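Inositol monophosphatase (Zymomonas mobilis, PDB 4N81) probably hydrolyses phosphate monoesters such as inositol monophosphate with the help of magnesium. Local coordinates at residues A30-D35 against H40-K45; D22-F27 against R92-G97. All blocks are in the same frame, centred on the assembly; numbering follows the deposited sequence.

Contact 1. Residues A30-D35 against H40-K45; sequences APLTID and HSPVTK
Thr-33 OG1 and His-40 O meet through one water that three groups grip. It lies 2.7 Å from Thr-33 OG1, and it donates to Pro-31 O at 3.2 Å and to His-40 O at 3.0 Å. A second water repeats the link further along, accepting from His-40 N and donating to Thr-33 O. No direct hydrogen bond joins 30-35 to 40-45, so the polar links between them pass through these two waters.

Carbon fills in beside the waters. The methyl CG2 of Thr-33 comes within 3.9 Å of His-40 CB, the two side chains running obliquely past each other. With CG2 anti to the backbone N and OG1 anti to the carbonyl carbon (chi1 -64°), the threonine splits its branches, hydroxyl to the water and methyl to the histidine. The imidazole then leads off away from 30-35.

Residues 30-35 and the start of 40-45 belong to the loop between helix 7-24 and helix 42-61; from Pro-42 on, the second segment is the first turn of the latter. Ser-41 is the N-cap: its OG accepts a weak bond from Thr-44 N, 3.4 Å long, while Asp-39, just before the segment, bonds to both Ser-41 OG and Thr-44 OG1.

Pro-42, opening the helix, presents its ring to 30-32. Its CG sits 3.5 Å from Pro-31 O and also touches Ala-30 CB, while CD faces Leu-32 CD1 at 4.1 Å, the leucine crossing the ring at about a right angle. A glycine here would probably leave Ala-30 CB and Leu-32 CD1 without much of their apolar cover and open a gap between the two segments. Leu-32 CD1 also reaches Ser-41 CB at 4.0 Å, and Leu-32 packs on Arg-145 of the second subunit as well.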
loop_
_atom_site.group_PDB
_atom_site.type_symbol
_atom_site.label_atom_id
_atom_site.label_comp_id
_atom_site.label_asym_id
_atom_site.label_seq_id
_atom_site.Cartn_x
_atom_site.Cartn_y
_atom_site.Cartn_z
ATOM N N ALA A 30 8.663 11.851 8.481
ATOM C CA ALA A 30 8.885 13.119 9.163
ATOM C C ALA A 30 7.556 13.925 9.265
ATOM O O ALA A 30 6.605 13.711 8.489
ATOM C CB ALA A 30 9.971 13.941 8.411
ATOM N N PRO A 31 7.499 14.883 10.191
ATOM C CA PRO A 31 6.294 15.725 10.364
ATOM C C PRO A 31 6.026 16.546 9.098
ATOM O O PRO A 31 6.968 16.890 8.392
ATOM C CB PRO A 31 6.696 16.689 11.504
ATOM C CG PRO A 31 7.780 15.986 12.227
ATOM C CD PRO A 31 8.548 15.171 11.199
ATOM N N LEU A 32 4.768 16.814 8.769
ATOM C CA LEU A 32 4.445 17.520 7.524
ATOM C C LEU A 32 3.946 18.939 7.768
ATOM O O LEU A 32 2.915 19.151 8.389
ATOM C CB LEU A 32 3.404 16.696 6.723
ATOM C CG LEU A 32 2.819 17.331 5.492
ATOM C CD1 LEU A 32 3.923 17.699 4.431
ATOM C CD2 LEU A 32 1.809 16.352 4.880
ATOM N N THR A 33 4.729 19.914 7.340
ATOM C CA THR A 33 4.369 21.310 7.528
ATOM C C THR A 33 3.334 21.696 6.475
ATOM O O THR A 33 3.432 21.248 5.335
ATOM C CB THR A 33 5.634 22.174 7.398
ATOM O OG1 THR A 33 6.528 21.816 8.460
ATOM C CG2 THR A 33 5.316 23.720 7.523
ATOM N N ILE A 34 2.388 22.564 6.819
ATOM C CA ILE A 34 1.383 22.954 5.835
ATOM C C ILE A 34 1.180 24.455 5.774
ATOM O O ILE A 34 1.603 25.164 6.648
ATOM C CB ILE A 34 0.017 22.355 6.154
ATOM C CG1 ILE A 34 -0.401 22.779 7.571
ATOM C CG2 ILE A 34 0.067 20.837 5.916
ATOM C CD1 ILE A 34 -1.779 22.272 7.959
ATOM N N ASP A 35 0.562 24.889 4.678
ATOM C CA ASP A 35 -0.111 26.179 4.558
ATOM C C ASP A 35 0.821 27.359 4.761
ATOM O O ASP A 35 0.435 28.371 5.360
ATOM C CB ASP A 35 -1.283 26.281 5.566
ATOM C CG ASP A 35 -2.225 27.374 5.223
ATOM O OD1 ASP A 35 -2.669 28.143 6.130
ATOM O OD2 ASP A 35 -2.450 27.525 4.004
ATOM N N HIS A 40 7.757 23.713 2.662
ATOM C CA HIS A 40 8.642 23.169 3.688
ATOM C C HIS A 40 8.519 21.644 3.749
ATOM O O HIS A 40 8.875 21.029 4.764
ATOM C CB HIS A 40 8.242 23.768 5.018
ATOM C CG HIS A 40 8.683 25.192 5.192
ATOM N ND1 HIS A 40 9.330 25.628 6.329
ATOM C CD2 HIS A 40 8.607 26.267 4.363
ATOM C CE1 HIS A 40 9.578 26.929 6.222
ATOM N NE2 HIS A 40 9.157 27.338 5.036
ATOM N N SER A 41 7.927 21.024 2.732
ATOM C CA SER A 41 7.649 19.574 2.844
ATOM C C SER A 41 8.915 18.684 2.764
ATOM O O SER A 41 9.830 18.946 1.975
ATOM C CB SER A 41 6.634 19.113 1.790
ATOM O OG SER A 41 7.259 19.100 0.523
ATOM N N PRO A 42 8.955 17.611 3.581
ATOM C CA PRO A 42 10.063 16.638 3.514
ATOM C C PRO A 42 10.215 15.981 2.138
ATOM O O PRO A 42 11.361 15.704 1.717
ATOM C CB PRO A 42 9.658 15.559 4.541
ATOM C CG PRO A 42 8.737 16.262 5.497
ATOM C CD PRO A 42 7.992 17.303 4.660
ATOM N N VAL A 43 9.101 15.737 1.436
ATOM C CA VAL A 43 9.198 15.044 0.141
ATOM C C VAL A 43 9.967 15.908 -0.871
ATOM O O VAL A 43 10.775 15.420 -1.673
ATOM C CB VAL A 43 7.788 14.642 -0.404
ATOM C CG1 VAL A 43 6.999 15.891 -0.892
ATOM C CG2 VAL A 43 7.921 13.574 -1.528
ATOM N N THR A 44 9.743 17.213 -0.820
ATOM C CA THR A 44 10.423 18.107 -1.725
ATOM C C THR A 44 11.915 18.178 -1.406
ATOM O O THR A 44 12.767 18.144 -2.331
ATOM C CB THR A 44 9.770 19.533 -1.644
ATOM O OG1 THR A 44 8.417 19.428 -2.131
ATOM C CG2 THR A 44 10.538 20.493 -2.487
ATOM N N LYS A 45 12.257 18.219 -0.110
ATOM C CA LYS A 45 13.672 18.217 0.238
ATOM C C LYS A 45 14.368 16.932 -0.210
ATOM O O LYS A 45 15.469 16.974 -0.756
ATOM C CB LYS A 45 13.872 18.332 1.766
ATOM C CG LYS A 45 13.451 19.647 2.395
ATOM C CD LYS A 45 14.073 19.806 3.780
ATOM C CE LYS A 45 13.577 21.091 4.484
ATOM N NZ LYS A 45 12.097 20.912 4.764
HETATM O O HOH W 1 7.770 19.731 7.261
HETATM O O HOH W 2 4.920 23.452 3.562
#

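Contact 2. Residues D22-F27 against R92-G97; sequences DIIRPF and RAFIGG
Phe-94 meets Ile-24 and Phe-27 with the far end of its ring, and it alone carries the contact from the 92-97 side. Earlier in that segment Arg-92 turns elsewhere, to a salt bridge with Asp-180 of the second subunit. At Phe-94, CG stands anti to the backbone N (chi1 179°), which sends the ring out from helix 91-95 to Ile-24 of helix 7-24 and Phe-27 of the 3-10 segment that follows. Its CE2 comes 3.8 Å from Ile-24 CG2. The ring's CZ reaches Phe-27 at two places, 3.7 Å from the carbonyl O and 4.0 Å from CB, whereas the Phe-27 ring itself leads away. Phe-101 adds an edge-to-face ring pair with Phe-94. After Ile-95 the helix closes: Gly-96 N makes the last regular helical bond, to Arg-92 O. Gly-97 has a positive phi of 79°, at which a side chain would jam against the preceding carbonyl O, and its own O takes a bond from Arg-29. With that phi and the bond from Gly-97 N to Phe-94 O, the helix ends in a Schellman motif, while Phe-94 and Ile-24 both touch Ile-88, a predicted magnesium ligand of the inositol monophosphatase active site.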
loop_
_atom_site.group_PDB
_atom_site.type_symbol
_atom_site.label_atom_id
_atom_site.label_comp_id
_atom_site.label_asym_id
_atom_site.label_seq_id
_atom_site.Cartn_x
_atom_site.Cartn_y
_atom_site.Cartn_z
ATOM N N ASP A 22 20.104 6.909 0.573
ATOM C CA ASP A 22 20.626 7.485 1.814
ATOM C C ASP A 22 20.153 8.907 1.990
ATOM O O ASP A 22 20.050 9.390 3.117
ATOM C CB ASP A 22 22.156 7.469 1.859
ATOM C CG ASP A 22 22.711 6.049 1.911
ATOM O OD1 ASP A 22 23.886 5.835 1.533
ATOM O OD2 ASP A 22 21.950 5.151 2.329
ATOM N N ILE A 23 19.907 9.609 0.890
ATOM C CA ILE A 23 19.384 10.971 1.077
ATOM C C ILE A 23 17.900 11.009 1.490
ATOM O O ILE A 23 17.486 11.812 2.332
ATOM C CB ILE A 23 19.584 11.755 -0.213
ATOM C CG1 ILE A 23 21.066 12.073 -0.369
ATOM C CG2 ILE A 23 18.709 13.010 -0.246
ATOM C CD1 ILE A 23 21.465 12.384 -1.811
ATOM N N ILE A 24 17.113 10.131 0.875
ATOM C CA ILE A 24 15.650 10.096 1.048
ATOM C C ILE A 24 15.224 9.523 2.402
ATOM O O ILE A 24 14.327 10.050 3.046
ATOM C CB ILE A 24 14.999 9.243 -0.070
ATOM C CG1 ILE A 24 15.162 9.938 -1.443
ATOM C CG2 ILE A 24 13.503 8.940 0.252
ATOM C CD1 ILE A 24 14.825 8.980 -2.694
ATOM N N ARG A 25 15.921 8.495 2.866
ATOM C CA ARG A 25 15.472 7.766 4.070
ATOM C C ARG A 25 15.198 8.646 5.315
ATOM O O ARG A 25 14.141 8.514 5.942
ATOM C CB ARG A 25 16.485 6.661 4.402
ATOM C CG ARG A 25 16.088 5.683 5.496
ATOM C CD ARG A 25 17.201 4.587 5.680
ATOM N NE ARG A 25 17.292 3.711 4.504
ATOM C CZ ARG A 25 18.320 3.713 3.646
ATOM N NH1 ARG A 25 18.331 2.868 2.586
ATOM N NH2 ARG A 25 19.338 4.543 3.853
ATOM N N PRO A 26 16.109 9.582 5.651
ATOM C CA PRO A 26 15.887 10.380 6.859
ATOM C C PRO A 26 14.561 11.168 6.807
ATOM O O PRO A 26 14.120 11.639 7.861
ATOM C CB PRO A 26 17.087 11.349 6.884
ATOM C CG PRO A 26 18.141 10.648 6.116
ATOM C CD PRO A 26 17.439 9.838 5.063
ATOM N N PHE A 27 14.053 11.483 5.608
ATOM C CA PHE A 27 12.833 12.298 5.486
ATOM C C PHE A 27 11.553 11.481 5.586
ATOM O O PHE A 27 10.491 12.040 5.684
ATOM C CB PHE A 27 12.814 13.052 4.161
ATOM C CG PHE A 27 13.907 14.088 4.062
ATOM C CD1 PHE A 27 15.068 13.838 3.327
ATOM C CD2 PHE A 27 13.800 15.271 4.767
ATOM C CE1 PHE A 27 16.076 14.780 3.253
ATOM C CE2 PHE A 27 14.819 16.235 4.703
ATOM C CZ PHE A 27 15.955 15.976 3.935
ATOM N N ARG A 92 2.727 10.912 -3.555
ATOM C CA ARG A 92 1.623 10.996 -2.570
ATOM C C ARG A 92 1.669 9.894 -1.492
ATOM O O ARG A 92 1.389 10.168 -0.302
ATOM C CB ARG A 92 0.282 10.978 -3.335
ATOM C CG ARG A 92 0.204 12.181 -4.301
ATOM C CD ARG A 92 -1.191 12.743 -4.517
ATOM N NE ARG A 92 -2.017 11.955 -5.427
ATOM C CZ ARG A 92 -2.793 10.936 -5.058
ATOM N NH1 ARG A 92 -2.811 10.495 -3.797
ATOM N NH2 ARG A 92 -3.520 10.296 -5.970
ATOM N N ALA A 93 2.108 8.699 -1.873
ATOM C CA ALA A 93 2.280 7.640 -0.901
ATOM C C ALA A 93 3.375 8.001 0.076
ATOM O O ALA A 93 3.261 7.744 1.275
ATOM C CB ALA A 93 2.667 6.276 -1.589
ATOM N N PHE A 94 4.444 8.599 -0.421
ATOM C CA PHE A 94 5.519 9.005 0.500
ATOM C C PHE A 94 5.001 10.049 1.489
ATOM O O PHE A 94 5.285 9.997 2.716
ATOM C CB PHE A 94 6.690 9.643 -0.313
ATOM C CG PHE A 94 7.839 10.108 0.556
ATOM C CD1 PHE A 94 7.768 11.348 1.209
ATOM C CD2 PHE A 94 8.959 9.331 0.722
ATOM C CE1 PHE A 94 8.795 11.809 2.015
ATOM C CE2 PHE A 94 10.030 9.776 1.532
ATOM C CZ PHE A 94 9.949 11.016 2.170
ATOM N N ILE A 95 4.194 10.964 0.974
ATOM C CA ILE A 95 3.669 12.049 1.820
ATOM C C ILE A 95 2.778 11.449 2.905
ATOM O O ILE A 95 2.781 11.900 4.075
ATOM C CB ILE A 95 2.867 13.044 0.962
ATOM C CG1 ILE A 95 3.844 13.964 0.204
ATOM C CG2 ILE A 95 1.914 13.935 1.820
ATOM C CD1 ILE A 95 3.166 14.711 -0.963
ATOM N N GLY A 96 2.130 10.347 2.545
ATOM C CA GLY A 96 1.264 9.636 3.493
ATOM C C GLY A 96 1.998 8.644 4.396
ATOM O O GLY A 96 1.370 7.907 5.177
ATOM N N GLY A 97 3.328 8.607 4.307
ATOM C CA GLY A 97 4.067 7.744 5.222
ATOM C C GLY A 97 4.055 6.277 4.816
ATOM O O GLY A 97 4.287 5.390 5.648
#

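Overall arrangement
Contact 2 is a buried, apolar meeting of helix 7-24 and the 3-10 turn after it with helix 91-95, whereas contact 1 lies on the surface, about 24 Å from the chain centre to its own centre, and depends partly on water. Along the chain, contact 1 is nested inside the loop closed by contact 2, and their centres are about 10 Å apart. They join through the first turn of helix 42-61, which belongs to both: Pro-42 meets the loop, while Val-43 CG2 packs 3.5 Å from Phe-94 CD1 and Lys-45 CB lies 3.7 Å from Phe-27 CE2. Both touch the second subunit, contact 1 by packing and contact 2 with a charged pair as well.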